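Local coordinates for BF1531-like N-terminal domain-containing protein (Bacteroides fragilis, PDB 3SLR) that is of unknown function but binds magnesium in a phosphatase-like domain and may hydrolyse ester bonds, at residues T31-L36 and L53-Y58; Y128-D133 and S146-L151; S279-G284 and A308-K313. One frame throughout, in Å; residues are numbered along the deposited sequence.

Contact 1: residues T31-L36 and L53-Y58; sequences TATQLL and LWEAEY
Glu55 meets Thr33 through its carboxylate, at the point where the strand 50-55 gives way to loop. Its chain runs out extended beyond CG and passes the threonine side chain in the opposite direction. Thr33 OG1 donates to Glu55 OE1 at 2.7 Å, and the carboxylate accepts on its anti lone pair, the one turned away from OE2. A chi1 of 51° sets the threonine hydroxyl between its own backbone N and carbonyl carbon and turns OG1 to Glu55. The same OE1 has Gln34 CG 3.6 Å away. The Gln34 amide and the Glu55 carboxylate stand nearly perpendicular, 84° apart. One residue on, Ala56 O accepts a hydrogen bond from a water that also donates to Thr33 OG1, so this hydroxyl is held from two directions. Tyr58 closes the contact with its ring. Ala32 N lies in the ring plane at the edge, 3.8 Å from Tyr58 CE1. The phenol OH bonds to Glu195, whose backbone also pairs with Ala32. The contact belongs to the beta-alpha-beta unit of strand 22-29, helix 34-46 and strand 50-55. Thr33 leans on Leu27 of the first strand, Glu55 touches Ala37 of the helix, and Ala56 pairs through its backbone with Leu27.

Contact 2: residues Y128-D133 and S146-L151; sequences YPEIED and SFTYQL
Leu151 and Tyr128 make the apolar part of this contact. The two side chains cross at about a right angle, with Leu151 CD1 against Tyr128 CB at 3.7 Å. The other methyl, Leu151 CD2, lies over the backbone of the loop, 3.6 Å from Glu130 CA. Phe147 turns a ring edge to the same loop: with CG anti to the backbone N (chi1 -170°), its CD2 comes to 3.7 Å from Ile131 O. Phe147 also meets the ring of His93, in helix 86-94, edge-to-face.

The direct polar contact is between Thr148 OG1 and Glu130 OE2, 3.1 Å apart. The extended Glu130 chain brings its carboxylate obliquely across the threonine, so that OE2 also lies 3.6 Å from Thr148 CG2.

Water carries much of the remaining polar contact. One water donates to Ile131 O, accepts from Asp133 N and bonds to Thr148 OG1. Two others link the Asp133 carboxylate to the start of the helix: one accepts from Phe147 N and donates to OD2, the other accepts from Thr148 N and donates to OD1. Asp133 OD1 also accepts from Ile135 N.

Ser146 is the N-cap of helix 147-164, its OG accepting from Tyr149 N at 3.1 Å. The contact thus packs the loop after strand 122-126 against the capped first turn of the next helix, within the FkbH N-terminal domain of the SGNH hydrolase clan.

Contact 3: residues S279-G284 and A308-K313; sequences SKNNEG and ANWENK
The Trp310 indole lies with one face over the backbone of Lys280 and Asn281. Asn281 C is 3.5 Å above the ring plane and Lys280 C 3.8 Å, both offset toward the rim. At the indole edge, a water in the ring plane accepts from Trp310 NE1 and from Asn282 ND2. Lys280 CG is 4.0 Å from Trp310 CE3. The segments are the C-terminal ends of two adjacent parallel strands, 274-280 and 305-309, joined through helix 283-292 in a beta-alpha-beta unit. Asp228 and Asp230, which bind magnesium, fit the DxDx(T/V) motif, consistent with a HAD-type phosphatase domain.

Ser279 and Ala308 pair in the sheet. Asn309 N donates to Ser279 O at 3.1 Å, nearly in line with the carbonyl. Asn281 N donates to Asn309 O from above the carbonyl plane, 54° out of it, and this bond is longer at 3.3 Å. Asn309 OD1 accepts from Glu311 N, which makes an Asx turn as the chain leaves the strand. Asn282 and Asn312 are N-caps of the helices that follow.

The two lysines reach for different acids. Lys280 bends at chi2 (61°) and again at chi4, passing Glu311 O with its CE 3.2 Å away, and its NZ forms a salt bridge with Glu340. Lys313 is extended and forms a salt bridge with Asp335, with a weak hydrogen bond to Asp228, a magnesium ligand. A shared water accepts from Lys313 NZ at 2.8 Å and from Lys280 N at 2.9 Å.

How the contacts relate
Contacts 1 and 2 lie in the same FkbH N-terminal domain, with nearest atoms about 10 Å apart. Contact 3 is in the phosphatase-like domain across the chain's centre, its centre about 51 Å from that of contact 1. All three are partly buried, mixing interior and exposed residues. Contacts 1 and 3 each join parts of a beta-alpha-beta unit, but in contact 1 a helix start meets a strand end, while in contact 3 two strand ends pair through backbone bonds. Contact 2 joins a loop to a helix, with apolar side chains meeting beside a water-mediated polar side. Of the three, contact 3 alone borders the magnesium site, and there Lys313 meets the site's acidic residues.

Contact 1: residues T31-L36 and L53-Y58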
loop_
_atom_site.group_PDB
_atom_site.type_symbol
_atom_site.label_atom_id
_atom_site.label_comp_id
_atom_site.label_asym_id
_atom_site.label_seq_id
_atom_site.Cartn_x
_atom_site.Cartn_y
_atom_site.Cartn_z
ATOM N N THR A 31 -22.066 0.327 -0.375
ATOM C CA THR A 31 -22.330 -0.762 0.570
ATOM C C THR A 31 -22.300 -0.158 1.975
ATOM O O THR A 31 -22.075 1.037 2.120
ATOM C CB THR A 31 -21.327 -1.926 0.436
ATOM O OG1 THR A 31 -19.977 -1.462 0.647
ATOM C CG2 THR A 31 -21.447 -2.563 -0.950
ATOM N N ALA A 32 -22.534 -0.961 3.007
ATOM C CA ALA A 32 -22.561 -0.411 4.368
ATOM C C ALA A 32 -21.164 0.004 4.827
ATOM O O ALA A 32 -20.241 -0.809 4.838
ATOM C CB ALA A 32 -23.174 -1.403 5.337
ATOM N N THR A 33 -21.017 1.270 5.224
ATOM C CA THR A 33 -19.681 1.829 5.475
ATOM C C THR A 33 -19.334 2.082 6.945
ATOM O O THR A 33 -18.270 2.626 7.243
ATOM C CB THR A 33 -19.456 3.157 4.681
ATOM O OG1 THR A 33 -20.545 4.061 4.917
ATOM C CG2 THR A 33 -19.351 2.888 3.195
ATOM N N GLN A 34 -20.202 1.681 7.871
ATOM C CA GLN A 34 -19.990 2.062 9.274
ATOM C C GLN A 34 -18.709 1.498 9.890
ATOM O O GLN A 34 -18.012 2.210 10.604
ATOM C CB GLN A 34 -21.203 1.728 10.149
ATOM C CG GLN A 34 -22.489 2.415 9.721
ATOM C CD GLN A 34 -23.274 1.622 8.681
ATOM O OE1 GLN A 34 -22.796 0.613 8.151
ATOM N NE2 GLN A 34 -24.499 2.069 8.400
ATOM N N LEU A 35 -18.391 0.233 9.615
ATOM C CA LEU A 35 -17.168 -0.341 10.156
ATOM C C LEU A 35 -15.941 0.224 9.454
ATOM O O LEU A 35 -14.906 0.459 10.078
ATOM C CB LEU A 35 -17.187 -1.865 10.057
ATOM C CG LEU A 35 -18.286 -2.552 10.861
ATOM C CD1 LEU A 35 -18.047 -4.058 10.878
ATOM C CD2 LEU A 35 -18.340 -2.000 12.267
ATOM N N LEU A 36 -16.053 0.441 8.148
ATOM C CA LEU A 36 -14.948 1.024 7.393
ATOM C C LEU A 36 -14.646 2.436 7.902
ATOM O O LEU A 36 -13.486 2.834 8.014
ATOM C CB LEU A 36 -15.262 1.047 5.895
ATOM C CG LEU A 36 -14.208 1.625 4.942
ATOM C CD1 LEU A 36 -12.882 0.888 5.060
ATOM C CD2 LEU A 36 -14.721 1.600 3.506
ATOM N N LEU A 53 -14.549 12.280 10.782
ATOM C CA LEU A 53 -15.072 11.468 9.683
ATOM C C LEU A 53 -16.577 11.615 9.484
ATOM O O LEU A 53 -17.371 11.220 10.341
ATOM C CB LEU A 53 -14.694 10.008 9.893
ATOM C CG LEU A 53 -14.700 9.168 8.611
ATOM C CD1 LEU A 53 -13.565 8.180 8.630
ATOM C CD2 LEU A 53 -16.052 8.485 8.433
ATOM N N TRP A 54 -16.961 12.210 8.355
ATOM C CA TRP A 54 -18.366 12.300 7.969
ATOM C C TRP A 54 -18.700 11.157 7.008
ATOM O O TRP A 54 -17.994 10.930 6.034
ATOM C CB TRP A 54 -18.673 13.641 7.300
ATOM C CG TRP A 54 -20.082 13.758 6.805
ATOM C CD1 TRP A 54 -21.179 14.157 7.528
ATOM C CD2 TRP A 54 -20.559 13.484 5.477
ATOM N NE1 TRP A 54 -22.298 14.142 6.732
ATOM C CE2 TRP A 54 -21.947 13.732 5.472
ATOM C CE3 TRP A 54 -19.947 13.051 4.294
ATOM C CZ2 TRP A 54 -22.732 13.564 4.331
ATOM C CZ3 TRP A 54 -20.730 12.886 3.159
ATOM C CH2 TRP A 54 -22.106 13.137 3.188
ATOM N N GLU A 55 -19.782 10.450 7.303
ATOM C CA GLU A 55 -20.222 9.310 6.512
ATOM C C GLU A 55 -21.527 9.686 5.842
ATOM O O GLU A 55 -22.478 10.113 6.516
ATOM C CB GLU A 55 -20.504 8.146 7.456
ATOM C CG GLU A 55 -19.814 6.856 7.161
ATOM C CD GLU A 55 -20.332 5.742 8.058
ATOM O OE1 GLU A 55 -20.840 4.739 7.519
ATOM O OE2 GLU A 55 -20.245 5.887 9.302
ATOM N N ALA A 56 -21.590 9.531 4.525
ATOM C CA ALA A 56 -22.847 9.713 3.819
ATOM C C ALA A 56 -23.770 8.577 4.210
ATOM O O ALA A 56 -23.309 7.497 4.596
ATOM C CB ALA A 56 -22.632 9.726 2.314
ATOM N N GLU A 57 -25.073 8.826 4.127
ATOM C CA GLU A 57 -26.044 7.774 4.361
ATOM C C GLU A 57 -25.861 6.670 3.332
ATOM O O GLU A 57 -25.267 6.887 2.273
ATOM C CB GLU A 57 -27.464 8.327 4.288
ATOM C CG GLU A 57 -27.719 9.427 5.302
ATOM C CD GLU A 57 -27.416 8.995 6.725
ATOM O OE1 GLU A 57 -27.757 7.855 7.100
ATOM O OE2 GLU A 57 -26.828 9.798 7.479
ATOM N N TYR A 58 -26.391 5.495 3.641
ATOM C CA TYR A 58 -26.244 4.328 2.763
ATOM C C TYR A 58 -26.586 4.587 1.292
ATOM O O TYR A 58 -27.676 5.059 0.963
ATOM C CB TYR A 58 -27.080 3.159 3.296
ATOM C CG TYR A 58 -27.066 1.931 2.401
ATOM C CD1 TYR A 58 -26.018 1.021 2.452
ATOM C CD2 TYR A 58 -28.105 1.681 1.516
ATOM C CE1 TYR A 58 -26.004 -0.105 1.639
ATOM C CE2 TYR A 58 -28.103 0.562 0.702
ATOM C CZ TYR A 58 -27.052 -0.328 0.767
ATOM O OH TYR A 58 -27.057 -1.440 -0.052
HETATM O O HOH W 1 -21.591 5.684 2.954
HETATM O O HOH W 2 -19.093 4.379 12.113
#

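Contact 2: residues Y128-D133 and S146-L151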
loop_
_atom_site.group_PDB
_atom_site.type_symbol
_atom_site.label_atom_id
_atom_site.label_comp_id
_atom_site.label_asym_id
_atom_site.label_seq_id
_atom_site.Cartn_x
_atom_site.Cartn_y
_atom_site.Cartn_z
ATOM N N TYR A 128 -11.470 -1.351 -8.769
ATOM C CA TYR A 128 -12.417 -2.472 -8.791
ATOM C C TYR A 128 -11.768 -3.852 -8.936
ATOM O O TYR A 128 -11.307 -4.218 -10.018
ATOM C CB TYR A 128 -13.410 -2.277 -9.948
ATOM C CG TYR A 128 -14.261 -1.020 -9.867
ATOM C CD1 TYR A 128 -13.826 0.178 -10.421
ATOM C CD2 TYR A 128 -15.513 -1.050 -9.262
ATOM C CE1 TYR A 128 -14.618 1.336 -10.343
ATOM C CE2 TYR A 128 -16.313 0.074 -9.205
ATOM C CZ TYR A 128 -15.861 1.264 -9.741
ATOM O OH TYR A 128 -16.668 2.378 -9.657
ATOM N N PRO A 129 -11.751 -4.648 -7.852
ATOM C CA PRO A 129 -11.284 -6.030 -8.035
ATOM C C PRO A 129 -12.242 -6.790 -8.946
ATOM O O PRO A 129 -13.465 -6.633 -8.840
ATOM C CB PRO A 129 -11.350 -6.632 -6.625
ATOM C CG PRO A 129 -11.541 -5.456 -5.680
ATOM C CD PRO A 129 -12.199 -4.367 -6.478
ATOM N N GLU A 130 -11.709 -7.622 -9.828
ATOM C CA GLU A 130 -12.591 -8.312 -10.762
ATOM C C GLU A 130 -13.429 -9.383 -10.063
ATOM O O GLU A 130 -12.903 -10.198 -9.309
ATOM C CB GLU A 130 -11.798 -8.926 -11.918
ATOM C CG GLU A 130 -12.694 -9.700 -12.919
ATOM C CD GLU A 130 -11.917 -10.288 -14.080
ATOM O OE1 GLU A 130 -10.751 -9.884 -14.278
ATOM O OE2 GLU A 130 -12.476 -11.162 -14.791
ATOM N N ILE A 131 -14.738 -9.361 -10.293
ATOM C CA ILE A 131 -15.554 -10.532 -10.007
ATOM C C ILE A 131 -15.846 -11.177 -11.356
ATOM O O ILE A 131 -16.535 -10.597 -12.188
ATOM C CB ILE A 131 -16.872 -10.178 -9.284
ATOM C CG1 ILE A 131 -16.587 -9.495 -7.939
ATOM C CG2 ILE A 131 -17.737 -11.444 -9.093
ATOM C CD1 ILE A 131 -17.821 -8.860 -7.314
ATOM N N GLU A 132 -15.258 -12.339 -11.603
ATOM C CA GLU A 132 -15.491 -13.038 -12.855
ATOM C C GLU A 132 -16.838 -13.757 -12.763
ATOM O O GLU A 132 -16.996 -14.671 -11.957
ATOM C CB GLU A 132 -14.366 -14.030 -13.147
ATOM C CG GLU A 132 -14.655 -14.839 -14.403
ATOM C CD GLU A 132 -13.582 -15.844 -14.732
ATOM O OE1 GLU A 132 -13.081 -16.522 -13.810
ATOM O OE2 GLU A 132 -13.235 -15.945 -15.921
ATOM N N ASP A 133 -17.817 -13.340 -13.560
ATOM C CA ASP A 133 -19.164 -13.900 -13.408
ATOM C C ASP A 133 -19.329 -15.238 -14.137
ATOM O O ASP A 133 -20.318 -15.955 -13.941
ATOM C CB ASP A 133 -20.258 -12.894 -13.793
ATOM C CG ASP A 133 -20.224 -12.491 -15.257
ATOM O OD1 ASP A 133 -19.493 -13.116 -16.063
ATOM O OD2 ASP A 133 -20.976 -11.557 -15.605
ATOM N N SER A 146 -19.650 -7.566 -21.944
ATOM C CA SER A 146 -19.481 -8.457 -20.789
ATOM C C SER A 146 -18.987 -7.672 -19.583
ATOM O O SER A 146 -18.358 -6.615 -19.736
ATOM C CB SER A 146 -18.514 -9.606 -21.093
ATOM O OG SER A 146 -17.169 -9.173 -21.114
ATOM N N PHE A 147 -19.267 -8.178 -18.380
ATOM C CA PHE A 147 -18.825 -7.484 -17.172
ATOM C C PHE A 147 -17.306 -7.482 -17.092
ATOM O O PHE A 147 -16.709 -6.491 -16.686
ATOM C CB PHE A 147 -19.418 -8.095 -15.901
ATOM C CG PHE A 147 -19.168 -7.268 -14.653
ATOM C CD1 PHE A 147 -19.860 -6.084 -14.442
ATOM C CD2 PHE A 147 -18.240 -7.672 -13.704
ATOM C CE1 PHE A 147 -19.638 -5.317 -13.300
ATOM C CE2 PHE A 147 -18.008 -6.909 -12.559
ATOM C CZ PHE A 147 -18.713 -5.740 -12.353
ATOM N N THR A 148 -16.685 -8.592 -17.469
ATOM C CA THR A 148 -15.223 -8.691 -17.436
ATOM C C THR A 148 -14.554 -7.665 -18.348
ATOM O O THR A 148 -13.598 -6.998 -17.941
ATOM C CB THR A 148 -14.767 -10.107 -17.773
ATOM O OG1 THR A 148 -14.959 -10.938 -16.618
ATOM C CG2 THR A 148 -13.297 -10.127 -18.154
ATOM N N TYR A 149 -15.067 -7.508 -19.565
ATOM C CA TYR A 149 -14.536 -6.478 -20.453
ATOM C C TYR A 149 -14.742 -5.056 -19.903
ATOM O O TYR A 149 -13.800 -4.267 -19.847
ATOM C CB TYR A 149 -15.083 -6.587 -21.877
ATOM C CG TYR A 149 -14.385 -5.618 -22.799
ATOM C CD1 TYR A 149 -13.162 -5.946 -23.383
ATOM C CD2 TYR A 149 -14.907 -4.358 -23.040
ATOM C CE1 TYR A 149 -12.501 -5.049 -24.208
ATOM C CE2 TYR A 149 -14.264 -3.462 -23.880
ATOM C CZ TYR A 149 -13.058 -3.809 -24.461
ATOM O OH TYR A 149 -12.391 -2.921 -25.290
ATOM N N GLN A 150 -15.969 -4.735 -19.500
ATOM C CA GLN A 150 -16.272 -3.403 -18.988
ATOM C C GLN A 150 -15.431 -3.052 -17.766
ATOM O O GLN A 150 -14.962 -1.919 -17.631
ATOM C CB GLN A 150 -17.764 -3.266 -18.698
ATOM C CG GLN A 150 -18.587 -3.228 -19.979
ATOM C CD GLN A 150 -18.280 -1.985 -20.802
ATOM O OE1 GLN A 150 -18.232 -0.871 -20.266
ATOM N NE2 GLN A 150 -18.055 -2.171 -22.101
ATOM N N LEU A 151 -15.234 -4.020 -16.875
ATOM C CA LEU A 151 -14.446 -3.750 -15.670
ATOM C C LEU A 151 -12.965 -3.515 -15.981
ATOM O O LEU A 151 -12.327 -2.661 -15.385
ATOM C CB LEU A 151 -14.600 -4.880 -14.650
ATOM C CG LEU A 151 -14.327 -4.371 -13.234
ATOM C CD1 LEU A 151 -15.438 -3.401 -12.876
ATOM C CD2 LEU A 151 -14.284 -5.499 -12.215
HETATM O O HOH W 3 -17.256 -10.783 -14.925
HETATM O O HOH W 4 -20.871 -10.564 -18.065
HETATM O O HOH W 5 -18.096 -11.282 -17.871
HETATM O O HOH W 6 -16.192 -13.370 -16.625
#

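Contact 3: residues S279-G284 and A308-K313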
loop_
_atom_site.group_PDB
_atom_site.type_symbol
_atom_site.label_atom_id
_atom_site.label_comp_id
_atom_site.label_asym_id
_atom_site.label_seq_id
_atom_site.Cartn_x
_atom_site.Cartn_y
_atom_site.Cartn_z
ATOM N N SER A 279 25.560 -3.185 8.394
ATOM C CA SER A 279 25.945 -4.582 8.506
ATOM C C SER A 279 27.049 -4.791 9.548
ATOM O O SER A 279 27.945 -3.958 9.690
ATOM C CB SER A 279 26.401 -5.085 7.131
ATOM O OG SER A 279 26.923 -6.407 7.174
ATOM N N LYS A 280 26.959 -5.895 10.283
ATOM C CA LYS A 280 28.019 -6.342 11.184
ATOM C C LYS A 280 29.033 -7.100 10.334
ATOM O O LYS A 280 28.872 -8.294 10.094
ATOM C CB LYS A 280 27.431 -7.285 12.239
ATOM C CG LYS A 280 27.616 -6.875 13.699
ATOM C CD LYS A 280 26.966 -5.554 14.011
ATOM C CE LYS A 280 26.722 -5.353 15.516
ATOM N NZ LYS A 280 25.657 -6.244 16.089
ATOM N N ASN A 281 30.053 -6.396 9.852
ATOM C CA ASN A 281 31.063 -6.974 8.973
ATOM C C ASN A 281 32.254 -6.039 8.856
ATOM O O ASN A 281 32.145 -4.831 9.095
ATOM C CB ASN A 281 30.497 -7.198 7.556
ATOM C CG ASN A 281 29.893 -8.584 7.357
ATOM O OD1 ASN A 281 28.740 -8.717 6.923
ATOM N ND2 ASN A 281 30.668 -9.618 7.647
ATOM N N ASN A 282 33.396 -6.605 8.487
ATOM C CA ASN A 282 34.494 -5.818 7.978
ATOM C C ASN A 282 34.053 -5.143 6.682
ATOM O O ASN A 282 33.463 -5.792 5.808
ATOM C CB ASN A 282 35.699 -6.733 7.734
ATOM C CG ASN A 282 36.817 -6.037 6.988
ATOM O OD1 ASN A 282 36.902 -6.110 5.759
ATOM N ND2 ASN A 282 37.684 -5.351 7.729
ATOM N N GLU A 283 34.322 -3.849 6.549
ATOM C CA GLU A 283 33.817 -3.110 5.393
ATOM C C GLU A 283 34.322 -3.683 4.072
ATOM O O GLU A 283 33.549 -3.845 3.119
ATOM C CB GLU A 283 34.168 -1.629 5.486
ATOM C CG GLU A 283 33.610 -0.797 4.342
ATOM C CD GLU A 283 34.162 0.616 4.331
ATOM O OE1 GLU A 283 33.773 1.408 5.212
ATOM O OE2 GLU A 283 34.992 0.925 3.446
ATOM N N GLY A 284 35.617 -3.990 4.014
ATOM C CA GLY A 284 36.198 -4.572 2.819
ATOM C C GLY A 284 35.475 -5.827 2.361
ATOM O O GLY A 284 35.134 -5.974 1.178
ATOM N N ALA A 308 29.547 -0.670 7.340
ATOM C CA ALA A 308 29.843 -2.020 7.788
ATOM C C ALA A 308 30.929 -1.942 8.850
ATOM O O ALA A 308 32.052 -1.532 8.566
ATOM C CB ALA A 308 30.321 -2.892 6.610
ATOM N N ASN A 309 30.588 -2.345 10.068
ATOM C CA ASN A 309 31.558 -2.410 11.148
ATOM C C ASN A 309 30.991 -3.295 12.230
ATOM O O ASN A 309 29.965 -3.939 12.024
ATOM C CB ASN A 309 31.881 -1.015 11.691
ATOM C CG ASN A 309 30.653 -0.290 12.217
ATOM O OD1 ASN A 309 29.877 -0.841 12.991
ATOM N ND2 ASN A 309 30.475 0.949 11.791
ATOM N N TRP A 310 31.631 -3.310 13.391
ATOM C CA TRP A 310 31.237 -4.234 14.452
ATOM C C TRP A 310 30.515 -3.531 15.597
ATOM O O TRP A 310 30.273 -4.114 16.661
ATOM C CB TRP A 310 32.455 -5.028 14.931
ATOM C CG TRP A 310 33.075 -5.803 13.800
ATOM C CD1 TRP A 310 34.194 -5.471 13.087
ATOM C CD2 TRP A 310 32.590 -7.028 13.232
ATOM N NE1 TRP A 310 34.434 -6.416 12.113
ATOM C CE2 TRP A 310 33.468 -7.384 12.188
ATOM C CE3 TRP A 310 31.501 -7.859 13.511
ATOM C CZ2 TRP A 310 33.293 -8.538 11.420
ATOM C CZ3 TRP A 310 31.326 -9.005 12.747
ATOM C CH2 TRP A 310 32.218 -9.333 11.717
ATOM N N GLU A 311 30.141 -2.283 15.350
ATOM C CA GLU A 311 29.382 -1.496 16.322
ATOM C C GLU A 311 27.885 -1.786 16.254
ATOM O O GLU A 311 27.385 -2.281 15.239
ATOM C CB GLU A 311 29.648 -0.007 16.103
ATOM C CG GLU A 311 31.006 0.421 16.617
ATOM C CD GLU A 311 31.136 0.162 18.110
ATOM O OE1 GLU A 311 30.537 0.928 18.902
ATOM O OE2 GLU A 311 31.810 -0.822 18.490
ATOM N N ASN A 312 27.173 -1.485 17.336
ATOM C CA ASN A 312 25.735 -1.723 17.378
ATOM C C ASN A 312 25.032 -0.967 16.253
ATOM O O ASN A 312 25.447 0.124 15.862
ATOM C CB ASN A 312 25.156 -1.347 18.745
ATOM C CG ASN A 312 25.029 0.152 18.936
ATOM O OD1 ASN A 312 24.052 0.765 18.500
ATOM N ND2 ASN A 312 26.013 0.752 19.597
ATOM N N LYS A 313 23.975 -1.557 15.709
ATOM C CA LYS A 313 23.335 -0.970 14.541
ATOM C C LYS A 313 22.575 0.327 14.861
ATOM O O LYS A 313 22.434 1.196 14.001
ATOM C CB LYS A 313 22.450 -2.005 13.850
ATOM C CG LYS A 313 23.269 -3.174 13.332
ATOM C CD LYS A 313 22.491 -4.018 12.348
ATOM C CE LYS A 313 23.391 -5.057 11.719
ATOM N NZ LYS A 313 22.819 -5.586 10.455
HETATM O O HOH W 7 26.727 -2.878 12.462
HETATM O O HOH W 8 24.657 -7.650 10.540
HETATM O O HOH W 9 23.399 -4.024 16.972
HETATM O O HOH W 10 37.098 -6.554 10.477
HETATM O O HOH W 11 31.680 1.229 6.908
HETATM O O HOH W 12 34.637 -2.236 8.881
#